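Local coordinates for protein SMG-7 (Caenorhabditis elegans, PDB 3ZHE), which pairs with SMG-5 in a heterodimer of 14-3-3-like domains whose unusual arrangement is required for efficient nonsense-mediated mRNA decay, at residues V266-E271 / H366-I371; H187-H192 / D360-F365; Y91-P96 / K117-K122; H28-F33 / T83-L88. One frame throughout, in Å; residues are numbered along the deposited sequence.

Contact 1: V266-E271 / H366-I371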
loop_
_atom_site.group_PDB
_atom_site.type_symbol
_atom_site.label_atom_id
_atom_site.label_comp_id
_atom_site.label_asym_id
_atom_site.label_seq_id
_atom_site.Cartn_x
_atom_site.Cartn_y
_atom_site.Cartn_z
ATOM N N VAL B 266 12.733 33.983 11.583
ATOM C CA VAL B 266 13.727 34.802 12.263
ATOM C C VAL B 266 13.232 36.242 12.397
ATOM O O VAL B 266 13.469 36.898 13.411
ATOM C CB VAL B 266 15.083 34.760 11.528
ATOM C CG1 VAL B 266 16.094 35.676 12.200
ATOM C CG2 VAL B 266 15.608 33.333 11.478
ATOM N N TYR B 267 12.521 36.719 11.380
ATOM C CA TYR B 267 11.959 38.067 11.405
ATOM C C TYR B 267 10.894 38.232 12.486
ATOM O O TYR B 267 10.927 39.195 13.254
ATOM C CB TYR B 267 11.372 38.444 10.042
ATOM C CG TYR B 267 10.543 39.709 10.076
ATOM C CD1 TYR B 267 11.148 40.956 10.166
ATOM C CD2 TYR B 267 9.156 39.656 10.021
ATOM C CE1 TYR B 267 10.396 42.114 10.202
ATOM C CE2 TYR B 267 8.395 40.810 10.057
ATOM C CZ TYR B 267 9.020 42.035 10.146
ATOM O OH TYR B 267 8.267 43.186 10.180
ATOM N N LYS B 268 9.948 37.298 12.530
ATOM C CA LYS B 268 8.855 37.351 13.497
ATOM C C LYS B 268 9.368 37.310 14.933
ATOM O O LYS B 268 8.876 38.036 15.797
ATOM C CB LYS B 268 7.867 36.206 13.262
ATOM C CG LYS B 268 6.706 36.187 14.242
ATOM C CD LYS B 268 5.822 34.964 14.052
ATOM C CE LYS B 268 4.669 34.971 15.047
ATOM N NZ LYS B 268 3.800 33.768 14.925
ATOM N N HIS B 269 10.356 36.455 15.182
ATOM C CA HIS B 269 10.983 36.360 16.495
ATOM C C HIS B 269 11.691 37.663 16.846
ATOM O O HIS B 269 11.513 38.207 17.936
ATOM C CB HIS B 269 11.978 35.198 16.528
ATOM C CG HIS B 269 12.762 35.108 17.802
ATOM N ND1 HIS B 269 12.171 34.885 19.026
ATOM C CD2 HIS B 269 14.092 35.206 18.038
ATOM C CE1 HIS B 269 13.104 34.852 19.963
ATOM N NE2 HIS B 269 14.277 35.045 19.390
ATOM N N LEU B 270 12.493 38.160 15.909
ATOM C CA LEU B 270 13.239 39.400 16.096
ATOM C C LEU B 270 12.321 40.607 16.205
ATOM O O LEU B 270 12.670 41.603 16.838
ATOM C CB LEU B 270 14.204 39.618 14.930
ATOM C CG LEU B 270 15.692 39.369 15.161
ATOM C CD1 LEU B 270 16.392 39.244 13.827
ATOM C CD2 LEU B 270 16.301 40.495 15.974
ATOM N N GLU B 271 11.152 40.508 15.575
ATOM C CA GLU B 271 10.219 41.626 15.475
ATOM C C GLU B 271 9.936 42.291 16.816
ATOM O O GLU B 271 8.975 41.949 17.505
ATOM C CB GLU B 271 8.911 41.183 14.819
ATOM C CG GLU B 271 8.009 42.337 14.419
ATOM C CD GLU B 271 6.920 41.911 13.461
ATOM O OE1 GLU B 271 6.687 40.691 13.333
ATOM O OE2 GLU B 271 6.301 42.795 12.831
ATOM N N HIS B 366 1.999 28.552 10.078
ATOM C CA HIS B 366 1.330 29.609 10.829
ATOM C C HIS B 366 2.262 30.713 11.320
ATOM O O HIS B 366 1.892 31.503 12.188
ATOM C CB HIS B 366 0.535 29.013 11.994
ATOM C CG HIS B 366 -0.689 28.267 11.565
ATOM N ND1 HIS B 366 -1.960 28.781 11.703
ATOM C CD2 HIS B 366 -0.836 27.051 10.987
ATOM C CE1 HIS B 366 -2.837 27.912 11.236
ATOM N NE2 HIS B 366 -2.181 26.853 10.795
ATOM N N CYS B 367 3.466 30.769 10.763
ATOM C CA CYS B 367 4.375 31.869 11.051
ATOM C C CYS B 367 3.959 33.106 10.278
ATOM O O CYS B 367 4.112 33.148 9.058
ATOM C CB CYS B 367 5.808 31.510 10.660
ATOM S SG CYS B 367 6.956 32.907 10.698
ATOM N N LEU B 368 3.425 34.098 10.989
ATOM C CA LEU B 368 3.163 35.417 10.415
ATOM C C LEU B 368 2.308 35.326 9.150
ATOM O O LEU B 368 2.670 35.867 8.106
ATOM C CB LEU B 368 4.497 36.105 10.102
ATOM C CG LEU B 368 4.577 37.623 9.932
ATOM C CD1 LEU B 368 4.303 38.336 11.247
ATOM C CD2 LEU B 368 5.943 38.003 9.384
ATOM N N GLN B 369 1.177 34.633 9.244
ATOM C CA GLN B 369 0.377 34.339 8.059
ATOM C C GLN B 369 -0.614 35.445 7.704
ATOM O O GLN B 369 -0.284 36.361 6.950
ATOM C CB GLN B 369 -0.350 33.000 8.209
ATOM C CG GLN B 369 -0.933 32.481 6.908
ATOM C CD GLN B 369 -1.336 31.027 6.992
ATOM O OE1 GLN B 369 -0.858 30.196 6.221
ATOM N NE2 GLN B 369 -2.221 30.710 7.929
ATOM N N ARG B 370 -1.824 35.343 8.247
ATOM C CA ARG B 370 -2.905 36.283 7.954
ATOM C C ARG B 370 -3.272 36.302 6.466
ATOM O O ARG B 370 -3.655 37.339 5.921
ATOM C CB ARG B 370 -2.562 37.693 8.451
ATOM N N ILE B 371 -3.148 35.146 5.823
ATOM C CA ILE B 371 -3.587 34.975 4.444
ATOM C C ILE B 371 -4.431 33.715 4.338
ATOM O O ILE B 371 -3.926 32.605 4.499
ATOM C CB ILE B 371 -2.397 34.858 3.475
ATOM C CG1 ILE B 371 -1.595 36.158 3.454
ATOM C CG2 ILE B 371 -2.880 34.512 2.071
ATOM C CD1 ILE B 371 -0.523 36.195 2.381
#

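Contact 2: H187-H192 / D360-F365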
loop_
_atom_site.group_PDB
_atom_site.type_symbol
_atom_site.label_atom_id
_atom_site.label_comp_id
_atom_site.label_asym_id
_atom_site.label_seq_id
_atom_site.Cartn_x
_atom_site.Cartn_y
_atom_site.Cartn_z
ATOM N N HIS B 187 13.272 22.354 9.443
ATOM C CA HIS B 187 13.208 22.626 10.877
ATOM C C HIS B 187 12.326 23.842 11.159
ATOM O O HIS B 187 11.600 23.880 12.155
ATOM C CB HIS B 187 14.610 22.837 11.465
ATOM C CG HIS B 187 15.365 21.567 11.716
ATOM N ND1 HIS B 187 15.041 20.694 12.732
ATOM C CD2 HIS B 187 16.444 21.035 11.094
ATOM C CE1 HIS B 187 15.880 19.673 12.718
ATOM N NE2 HIS B 187 16.740 19.855 11.733
ATOM N N THR B 188 12.392 24.833 10.275
ATOM C CA THR B 188 11.555 26.023 10.394
ATOM C C THR B 188 10.075 25.666 10.240
ATOM O O THR B 188 9.235 26.088 11.048
ATOM C CB THR B 188 11.950 27.091 9.353
ATOM O OG1 THR B 188 13.320 27.464 9.542
ATOM C CG2 THR B 188 11.075 28.325 9.493
ATOM N N ARG B 189 9.765 24.884 9.206
ATOM C CA ARG B 189 8.401 24.403 8.984
ATOM C C ARG B 189 7.885 23.639 10.198
ATOM O O ARG B 189 6.723 23.775 10.586
ATOM C CB ARG B 189 8.336 23.509 7.744
ATOM C CG ARG B 189 8.474 24.249 6.425
ATOM C CD ARG B 189 7.373 25.285 6.250
ATOM N NE ARG B 189 6.035 24.703 6.318
ATOM C CZ ARG B 189 5.326 24.328 5.258
ATOM N NH1 ARG B 189 5.826 24.469 4.038
ATOM N NH2 ARG B 189 4.115 23.810 5.415
ATOM N N ALA B 190 8.762 22.835 10.791
ATOM C CA ALA B 190 8.441 22.104 12.009
ATOM C C ALA B 190 8.146 23.066 13.150
ATOM O O ALA B 190 7.251 22.826 13.961
ATOM C CB ALA B 190 9.588 21.183 12.386
ATOM N N LEU B 191 8.903 24.155 13.208
ATOM C CA LEU B 191 8.742 25.133 14.275
ATOM C C LEU B 191 7.403 25.851 14.177
ATOM O O LEU B 191 6.760 26.119 15.192
ATOM C CB LEU B 191 9.890 26.146 14.259
ATOM C CG LEU B 191 9.834 27.267 15.300
ATOM C CD1 LEU B 191 9.780 26.697 16.712
ATOM C CD2 LEU B 191 11.020 28.210 15.142
ATOM N N HIS B 192 6.979 26.152 12.953
ATOM C CA HIS B 192 5.767 26.943 12.762
ATOM C C HIS B 192 4.602 26.180 12.135
ATOM O O HIS B 192 3.704 26.785 11.548
ATOM C CB HIS B 192 6.079 28.183 11.929
ATOM C CG HIS B 192 6.966 29.165 12.625
ATOM N ND1 HIS B 192 6.505 30.018 13.603
ATOM C CD2 HIS B 192 8.284 29.440 12.477
ATOM C CE1 HIS B 192 7.500 30.773 14.032
ATOM N NE2 HIS B 192 8.590 30.442 13.365
ATOM N N ASP B 360 3.486 22.844 -1.331
ATOM C CA ASP B 360 4.487 23.089 -0.305
ATOM C C ASP B 360 3.758 23.192 1.027
ATOM O O ASP B 360 4.371 23.357 2.084
ATOM C CB ASP B 360 5.242 24.380 -0.614
ATOM C CG ASP B 360 5.832 24.386 -2.012
ATOM O OD1 ASP B 360 6.429 23.362 -2.408
ATOM O OD2 ASP B 360 5.692 25.407 -2.717
ATOM N N ALA B 361 2.434 23.101 0.944
ATOM C CA ALA B 361 1.552 23.024 2.106
ATOM C C ALA B 361 1.630 24.202 3.076
ATOM O O ALA B 361 1.681 24.006 4.289
ATOM C CB ALA B 361 1.759 21.704 2.847
ATOM N N PHE B 362 1.633 25.422 2.548
ATOM C CA PHE B 362 1.426 26.590 3.392
ATOM C C PHE B 362 -0.057 26.606 3.746
ATOM O O PHE B 362 -0.873 26.029 3.029
ATOM C CB PHE B 362 1.828 27.878 2.673
ATOM C CG PHE B 362 3.144 27.789 1.953
ATOM C CD1 PHE B 362 4.317 27.531 2.644
ATOM C CD2 PHE B 362 3.208 27.979 0.584
ATOM C CE1 PHE B 362 5.525 27.455 1.979
ATOM C CE2 PHE B 362 4.412 27.905 -0.084
ATOM C CZ PHE B 362 5.572 27.644 0.614
ATOM N N GLY B 363 -0.407 27.262 4.847
ATOM C CA GLY B 363 -1.751 27.163 5.388
ATOM C C GLY B 363 -1.709 26.183 6.541
ATOM O O GLY B 363 -2.512 26.248 7.469
ATOM N N TYR B 364 -0.759 25.257 6.460
ATOM C CA TYR B 364 -0.376 24.428 7.590
ATOM C C TYR B 364 0.904 25.037 8.147
ATOM O O TYR B 364 1.634 24.420 8.924
ATOM C CB TYR B 364 -0.155 22.984 7.146
ATOM C CG TYR B 364 -1.395 22.334 6.572
ATOM C CD1 TYR B 364 -2.434 21.934 7.400
ATOM C CD2 TYR B 364 -1.528 22.120 5.205
ATOM C CE1 TYR B 364 -3.571 21.342 6.887
ATOM C CE2 TYR B 364 -2.663 21.526 4.681
ATOM C CZ TYR B 364 -3.680 21.139 5.527
ATOM O OH TYR B 364 -4.810 20.548 5.010
ATOM N N PHE B 365 1.158 26.266 7.712
ATOM C CA PHE B 365 2.280 27.071 8.167
ATOM C C PHE B 365 1.685 28.320 8.807
ATOM O O PHE B 365 0.937 29.055 8.164
ATOM C CB PHE B 365 3.161 27.443 6.973
ATOM C CG PHE B 365 4.434 28.146 7.346
ATOM C CD1 PHE B 365 5.391 27.507 8.114
ATOM C CD2 PHE B 365 4.686 29.435 6.907
ATOM C CE1 PHE B 365 6.567 28.142 8.450
ATOM C CE2 PHE B 365 5.863 30.078 7.240
ATOM C CZ PHE B 365 6.804 29.429 8.014
#

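Contact 3: Y91-P96 / K117-K122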
loop_
_atom_site.group_PDB
_atom_site.type_symbol
_atom_site.label_atom_id
_atom_site.label_comp_id
_atom_site.label_asym_id
_atom_site.label_seq_id
_atom_site.Cartn_x
_atom_site.Cartn_y
_atom_site.Cartn_z
ATOM N N TYR B 91 -7.312 -4.387 8.067
ATOM C CA TYR B 91 -8.078 -5.631 8.036
ATOM C C TYR B 91 -9.528 -5.461 8.493
ATOM O O TYR B 91 -10.411 -6.208 8.072
ATOM C CB TYR B 91 -7.376 -6.669 8.916
ATOM C CG TYR B 91 -7.852 -8.095 8.745
ATOM C CD1 TYR B 91 -7.275 -8.928 7.796
ATOM C CD2 TYR B 91 -8.856 -8.616 9.550
ATOM C CE1 TYR B 91 -7.694 -10.233 7.641
ATOM C CE2 TYR B 91 -9.284 -9.921 9.403
ATOM C CZ TYR B 91 -8.699 -10.725 8.447
ATOM O OH TYR B 91 -9.121 -12.026 8.298
ATOM N N HIS B 92 -9.770 -4.472 9.350
ATOM C CA HIS B 92 -11.082 -4.310 9.969
ATOM C C HIS B 92 -11.844 -3.055 9.536
ATOM O O HIS B 92 -13.071 -3.016 9.617
ATOM C CB HIS B 92 -10.958 -4.346 11.496
ATOM C CG HIS B 92 -10.755 -5.719 12.057
ATOM N ND1 HIS B 92 -11.781 -6.459 12.604
ATOM C CD2 HIS B 92 -9.644 -6.488 12.156
ATOM C CE1 HIS B 92 -11.312 -7.623 13.015
ATOM N NE2 HIS B 92 -10.018 -7.666 12.756
ATOM N N TYR B 93 -11.125 -2.034 9.076
ATOM C CA TYR B 93 -11.759 -0.764 8.724
ATOM C C TYR B 93 -11.423 -0.291 7.312
ATOM O O TYR B 93 -10.294 -0.443 6.848
ATOM C CB TYR B 93 -11.395 0.315 9.745
ATOM C CG TYR B 93 -12.031 0.099 11.097
ATOM C CD1 TYR B 93 -11.459 -0.760 12.026
ATOM C CD2 TYR B 93 -13.207 0.750 11.442
ATOM C CE1 TYR B 93 -12.039 -0.965 13.261
ATOM C CE2 TYR B 93 -13.795 0.553 12.677
ATOM C CZ TYR B 93 -13.206 -0.305 13.582
ATOM O OH TYR B 93 -13.785 -0.508 14.814
ATOM N N GLU B 94 -12.413 0.288 6.638
ATOM C CA GLU B 94 -12.235 0.775 5.272
ATOM C C GLU B 94 -11.343 2.010 5.218
ATOM O O GLU B 94 -11.831 3.132 5.087
ATOM C CB GLU B 94 -13.585 1.098 4.631
ATOM C CG GLU B 94 -14.538 -0.076 4.538
ATOM C CD GLU B 94 -15.797 0.268 3.772
ATOM O OE1 GLU B 94 -15.812 1.317 3.093
ATOM O OE2 GLU B 94 -16.774 -0.507 3.849
ATOM N N ILE B 95 -10.036 1.798 5.314
ATOM C CA ILE B 95 -9.092 2.905 5.263
ATOM C C ILE B 95 -8.879 3.358 3.827
ATOM O O ILE B 95 -8.457 2.569 2.981
ATOM C CB ILE B 95 -7.740 2.528 5.880
ATOM C CG1 ILE B 95 -7.930 2.046 7.317
ATOM C CG2 ILE B 95 -6.790 3.714 5.839
ATOM C CD1 ILE B 95 -8.588 3.072 8.215
ATOM N N PRO B 96 -9.181 4.636 3.550
ATOM C CA PRO B 96 -9.052 5.223 2.212
ATOM C C PRO B 96 -7.640 5.105 1.655
ATOM O O PRO B 96 -6.675 5.087 2.418
ATOM C CB PRO B 96 -9.388 6.697 2.451
ATOM C CG PRO B 96 -10.273 6.690 3.649
ATOM C CD PRO B 96 -9.733 5.596 4.523
ATOM N N LYS B 117 -15.732 -2.579 8.587
ATOM C CA LYS B 117 -16.566 -1.493 9.081
ATOM C C LYS B 117 -16.199 -0.211 8.349
ATOM O O LYS B 117 -15.018 0.095 8.182
ATOM C CB LYS B 117 -16.370 -1.301 10.585
ATOM C CG LYS B 117 -16.815 -2.477 11.432
ATOM C CD LYS B 117 -16.656 -2.168 12.910
ATOM C CE LYS B 117 -17.026 -3.363 13.769
ATOM N NZ LYS B 117 -16.871 -3.057 15.216
ATOM N N PRO B 118 -17.209 0.547 7.902
ATOM C CA PRO B 118 -16.933 1.785 7.165
ATOM C C PRO B 118 -16.359 2.874 8.070
ATOM O O PRO B 118 -16.733 2.961 9.239
ATOM C CB PRO B 118 -18.315 2.193 6.649
ATOM C CG PRO B 118 -19.273 1.596 7.625
ATOM C CD PRO B 118 -18.652 0.299 8.061
ATOM N N ILE B 119 -15.451 3.684 7.533
ATOM C CA ILE B 119 -14.910 4.820 8.273
ATOM C C ILE B 119 -15.970 5.907 8.417
ATOM O O ILE B 119 -16.594 6.312 7.435
ATOM C CB ILE B 119 -13.650 5.404 7.591
ATOM C CG1 ILE B 119 -12.421 4.552 7.915
ATOM C CG2 ILE B 119 -13.406 6.842 8.034
ATOM C CD1 ILE B 119 -12.075 4.502 9.390
ATOM N N LYS B 120 -16.176 6.370 9.646
ATOM C CA LYS B 120 -17.181 7.390 9.926
ATOM C C LYS B 120 -16.645 8.799 9.687
ATOM O O LYS B 120 -17.292 9.615 9.031
ATOM C CB LYS B 120 -17.689 7.260 11.364
ATOM N N SER B 121 -15.463 9.078 10.229
ATOM C CA SER B 121 -14.837 10.387 10.087
ATOM C C SER B 121 -13.408 10.256 9.563
ATOM O O SER B 121 -12.559 9.624 10.191
ATOM C CB SER B 121 -14.857 11.137 11.421
ATOM O OG SER B 121 -16.186 11.317 11.881
ATOM N N LYS B 122 -13.152 10.871 8.412
ATOM C CA LYS B 122 -11.897 10.684 7.683
ATOM C C LYS B 122 -10.675 11.310 8.351
ATOM O O LYS B 122 -9.541 10.913 8.070
ATOM C CB LYS B 122 -12.034 11.211 6.251
#

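Contact 4: H28-F33 / T83-L88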
loop_
_atom_site.group_PDB
_atom_site.type_symbol
_atom_site.label_atom_id
_atom_site.label_comp_id
_atom_site.label_asym_id
_atom_site.label_seq_id
_atom_site.Cartn_x
_atom_site.Cartn_y
_atom_site.Cartn_z
ATOM N N HIS B 28 -2.469 -5.329 23.629
ATOM C CA HIS B 28 -3.758 -4.876 24.140
ATOM C C HIS B 28 -4.219 -3.610 23.414
ATOM O O HIS B 28 -5.410 -3.431 23.159
ATOM C CB HIS B 28 -3.710 -4.646 25.650
ATOM C CG HIS B 28 -5.061 -4.462 26.270
ATOM N ND1 HIS B 28 -5.889 -5.519 26.578
ATOM C CD2 HIS B 28 -5.732 -3.341 26.628
ATOM C CE1 HIS B 28 -7.010 -5.059 27.105
ATOM N NE2 HIS B 28 -6.940 -3.740 27.146
ATOM N N LEU B 29 -3.271 -2.737 23.080
ATOM C CA LEU B 29 -3.584 -1.545 22.298
ATOM C C LEU B 29 -4.084 -1.926 20.911
ATOM O O LEU B 29 -4.957 -1.261 20.357
ATOM C CB LEU B 29 -2.376 -0.613 22.189
ATOM C CG LEU B 29 -2.205 0.404 23.320
ATOM C CD1 LEU B 29 -1.103 1.400 22.991
ATOM C CD2 LEU B 29 -3.515 1.128 23.601
ATOM N N MET B 30 -3.523 -2.995 20.352
ATOM C CA MET B 30 -3.993 -3.521 19.073
ATOM C C MET B 30 -5.436 -3.999 19.190
ATOM O O MET B 30 -6.274 -3.723 18.321
ATOM C CB MET B 30 -3.100 -4.669 18.600
ATOM C CG MET B 30 -1.750 -4.233 18.062
ATOM S SD MET B 30 -0.656 -5.634 17.772
ATOM C CE MET B 30 0.589 -4.879 16.732
ATOM N N LYS B 31 -5.718 -4.718 20.273
ATOM C CA LYS B 31 -7.068 -5.210 20.524
ATOM C C LYS B 31 -8.063 -4.061 20.660
ATOM O O LYS B 31 -9.170 -4.121 20.124
ATOM C CB LYS B 31 -7.097 -6.082 21.780
ATOM C CG LYS B 31 -8.476 -6.621 22.116
ATOM C CD LYS B 31 -8.457 -7.481 23.366
ATOM C CE LYS B 31 -9.858 -7.959 23.706
ATOM N NZ LYS B 31 -9.887 -8.772 24.951
ATOM N N MET B 32 -7.661 -3.014 21.374
ATOM C CA MET B 32 -8.505 -1.833 21.536
ATOM C C MET B 32 -8.662 -1.072 20.218
ATOM O O MET B 32 -9.670 -0.399 19.999
ATOM C CB MET B 32 -7.956 -0.912 22.632
ATOM C CG MET B 32 -7.908 -1.555 24.014
ATOM S SD MET B 32 -7.524 -0.389 25.337
ATOM C CE MET B 32 -8.946 0.698 25.261
ATOM N N PHE B 33 -7.666 -1.184 19.344
ATOM C CA PHE B 33 -7.733 -0.566 18.023
ATOM C C PHE B 33 -8.789 -1.259 17.171
ATOM O O PHE B 33 -9.701 -0.617 16.650
ATOM C CB PHE B 33 -6.373 -0.624 17.320
ATOM C CG PHE B 33 -5.635 0.687 17.307
ATOM C CD1 PHE B 33 -6.022 1.713 16.458
ATOM C CD2 PHE B 33 -4.544 0.887 18.134
ATOM C CE1 PHE B 33 -5.336 2.918 16.447
ATOM C CE2 PHE B 33 -3.856 2.085 18.127
ATOM C CZ PHE B 33 -4.251 3.103 17.283
ATOM N N THR B 83 4.120 -2.519 11.657
ATOM C CA THR B 83 3.551 -3.042 10.419
ATOM C C THR B 83 2.268 -3.815 10.706
ATOM O O THR B 83 1.236 -3.605 10.056
ATOM C CB THR B 83 4.550 -3.956 9.684
ATOM O OG1 THR B 83 5.628 -3.167 9.168
ATOM C CG2 THR B 83 3.874 -4.680 8.532
ATOM N N ASP B 84 2.337 -4.695 11.700
ATOM C CA ASP B 84 1.174 -5.481 12.089
ATOM C C ASP B 84 0.039 -4.610 12.614
ATOM O O ASP B 84 -1.128 -4.949 12.448
ATOM C CB ASP B 84 1.553 -6.559 13.107
ATOM C CG ASP B 84 2.259 -7.734 12.464
ATOM O OD1 ASP B 84 2.215 -7.839 11.219
ATOM O OD2 ASP B 84 2.845 -8.557 13.198
ATOM N N LEU B 85 0.383 -3.487 13.240
ATOM C CA LEU B 85 -0.626 -2.524 13.673
ATOM C C LEU B 85 -1.372 -1.962 12.469
ATOM O O LEU B 85 -2.608 -1.987 12.421
ATOM C CB LEU B 85 0.012 -1.383 14.468
ATOM C CG LEU B 85 -0.918 -0.221 14.827
ATOM C CD1 LEU B 85 -2.047 -0.677 15.744
ATOM C CD2 LEU B 85 -0.135 0.919 15.465
ATOM N N SER B 86 -0.611 -1.462 11.497
ATOM C CA SER B 86 -1.201 -0.889 10.288
ATOM C C SER B 86 -2.101 -1.897 9.580
ATOM O O SER B 86 -3.245 -1.588 9.224
ATOM C CB SER B 86 -0.107 -0.414 9.328
ATOM O OG SER B 86 -0.668 0.116 8.139
ATOM N N LEU B 87 -1.582 -3.106 9.389
ATOM C CA LEU B 87 -2.328 -4.156 8.702
ATOM C C LEU B 87 -3.580 -4.587 9.462
ATOM O O LEU B 87 -4.623 -4.848 8.860
ATOM C CB LEU B 87 -1.427 -5.360 8.432
ATOM C CG LEU B 87 -0.315 -5.095 7.419
ATOM C CD1 LEU B 87 0.494 -6.353 7.169
ATOM C CD2 LEU B 87 -0.914 -4.571 6.127
ATOM N N LEU B 88 -3.472 -4.664 10.783
ATOM C CA LEU B 88 -4.613 -5.010 11.623
ATOM C C LEU B 88 -5.692 -3.939 11.540
ATOM O O LEU B 88 -6.883 -4.247 11.589
ATOM C CB LEU B 88 -4.190 -5.225 13.078
ATOM C CG LEU B 88 -3.773 -6.646 13.461
ATOM C CD1 LEU B 88 -3.334 -6.706 14.916
ATOM C CD2 LEU B 88 -4.916 -7.613 13.207
#

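Contact 1: V266-E271 / H366-I371
The ammonium of K268 comes closest to a polar bond here: its NZ lies 4.0 Å from H366 O, too far for a hydrogen bond. No hydrogen bond joins 266-271 to 366-371, so the contact is mostly van der Waals. K268 is extended throughout, and its methylene chain runs out over the backbone of the opposing loop, with CD 4.1 Å from C367 SG. Lysine suits this solvent-facing position because its carbon chain can cover the loop while its charge stays at the surface. L368 is the apolar centre. Its backbone takes left-handed angles, which turn the chain and present the side chain to the helix. CG lies opposite the backbone N (chi1 -160°), and the two methyls part to separate neighbours. L368 CD2 meets the edge of the Y267 ring close to its plane, 3.7 Å from Y267 CD2, the two side chains crossing nearly at right angles. L368 CD1 lies 3.9 Å from E271 OE1, a van der Waals contact with the carboxylate. The branched leucine thus suits a place between an aromatic rim and an acid. Y267 is buried further by V284 of helix 277-304, and both C367 and L368 also touch M264, one turn earlier on helix 257-270. The arrangement is that of an irregular segment laid along the C-terminal turn of a helix, within an all-helical domain that belongs by family to the TPR-like Est1 group.

Contact 2: H187-H192 / D360-F365
R189 supplies the polar core, giving its guanidinium to two backbone carbonyls of the irregular segment. NH1 bonds D360 O at 2.7 Å, nearly straight at 166°, and the carbonyl oxygen lies in the guanidinium plane. NH2 adds weaker bonds, to A361 O at 2.7 Å with a poor angle and to D360 O at longer range. Two neighbouring carbonyls are thus met by one flat cation, which suits arginine, with N-H groups fanned out in a plane. The side chain gets there by bending at chi2 and chi3, -60° and -58°. Packing follows from this bend. F365 CB lies over one face of the guanidinium, while its ring passes the arginine at a slant and brings CD1 to 3.4 Å from R189 NE. The same ring meets H192, whose CB is 3.5 Å from F365 CE1. F362 closes in with CE1 3.6 Å from R189 NH1. A leucine in place of R189 would probably leave the carbonyls of D360 and A361 without their guanidinium donors and the rings of F362 and F365 without their charged neighbour. G363 serves a type II turn from A361 to Y364; at its positive phi a CB would press on the carbonyl O of F362, so glycine is called for. D360 has its own salt bridge to K257, and H192 NE2 bonds S265 OG. Helix 180-191 is flanked by helices 164-176, 200-209 and 257-270, with W167 making a cation-pi contact with R189 and V261 touching both T188 and F365.

Contact 3: Y91-P96 / K117-K122
Y93 and K117 lie side by side and point the same way, so the lysine's extended carbon chain runs along the tyrosine. K117 CB is 3.8 Å from Y93 CE2, and farther out K117 CD stays 3.8 Å from Y93 OH. This suits both residue types: the methylenes run beside the CD2/CE2 side of the ring while the lysine's charge remains at the exposed end. The alignment is set by a parallel bridge between their backbones. K117 N donates to H92 O at 2.9 Å, and E94 N donates back to K117 O at 3.0 Å, the second nearly straight at 164°; in each case the donor is tilted from the carbonyl plane. K117 O also takes a CA-H...O contact from Y93. Beyond the bridge, E94 lies at the centre of an inverse gamma turn, and its extended side chain crosses obliquely over P118, with CD 3.9 Å from P118 CA. I119 packs on the E94 carbonyl, I95 and P96. With CG1 set opposite its carbonyl carbon (chi1 -80°), it rests CG1 against E94 O and brings I119 CD1 to 3.9 Å from I95 CD1. Y93 OH makes a weak hydrogen bond to V34 O, and its ring meets F37. Replacing Y93 by an alanine would probably take the ring from beside the K117 chain and from F37, and leave V34 O without that weak bond. The chemistry is therefore mixed: two backbone bonds set the register, and apolar contacts join the chain after helix 68-92 to the loop before helix 122-142.

Contact 4: H28-F33 / T83-L88
The F33 ring receives L85 CD1 over one face, a CH-pi contact with the methyl 4.2 Å from the ring centroid and 25° off its normal. L85 CD1 sits toward the rim, 3.8 Å from F33 CD2. The backbone carbonyl carbon of L29 lies at the ring edge, near its plane, and F45 of helix 45-63 also touches F33. F33 and L85 cross at about a right angle, so a methyl of the branched leucine meets a broad flat surface. L85 reaches it with CG opposite the backbone N (chi1 173°), a setting that swings the branch across to F33. M30 fills the other part of the interface. Its chain is extended beyond CG, and its terminal methyl touches the backbone of the facing helix, CE standing 3.8 Å from L85 N. M30 CE is also 4.1 Å from D84 CB, and M30 SD is 4.1 Å from L88 CD1. Methionine suits this place because a long, unbranched, flexible chain can span helices whose axes come within 10.3 Å at closest. They run nearly parallel, at a crossing angle of -16°. D84 offers its CB to M30, and its carboxylate goes to the partner chain: OD2 takes a hydrogen bond from Q125 of SMG-5, and OD1 a weak one from H116 of SMG-5. L88 also packs on L128 of that subunit. All five touching residues are buried, and no hydrogen bond crosses the seam, so its cohesion comes from van der Waals and CH-pi contacts, while helix 68-92 keeps its polar acid for the heterodimer partner.

Along the chain contact 4 closes first, then contact 3, and both precede contacts 1 and 2, whose segments alternate. Contacts 3 and 4 share helix 68-92; their centres are 14 Å apart and they touch through Y93 and F33. Contacts 1 and 2 have centres 12 Å apart, both use the loop between helices 337-348 and 377-389, and touch where H366 N probably bonds H192 O. The two pairs are well separated: contacts 1 and 4 lie 40 Å apart between centres, on opposite sides of the chain's centre. One pair lies in the N-terminal part, which also meets SMG-5, and the other ties a late loop to helices of the Est1 family region.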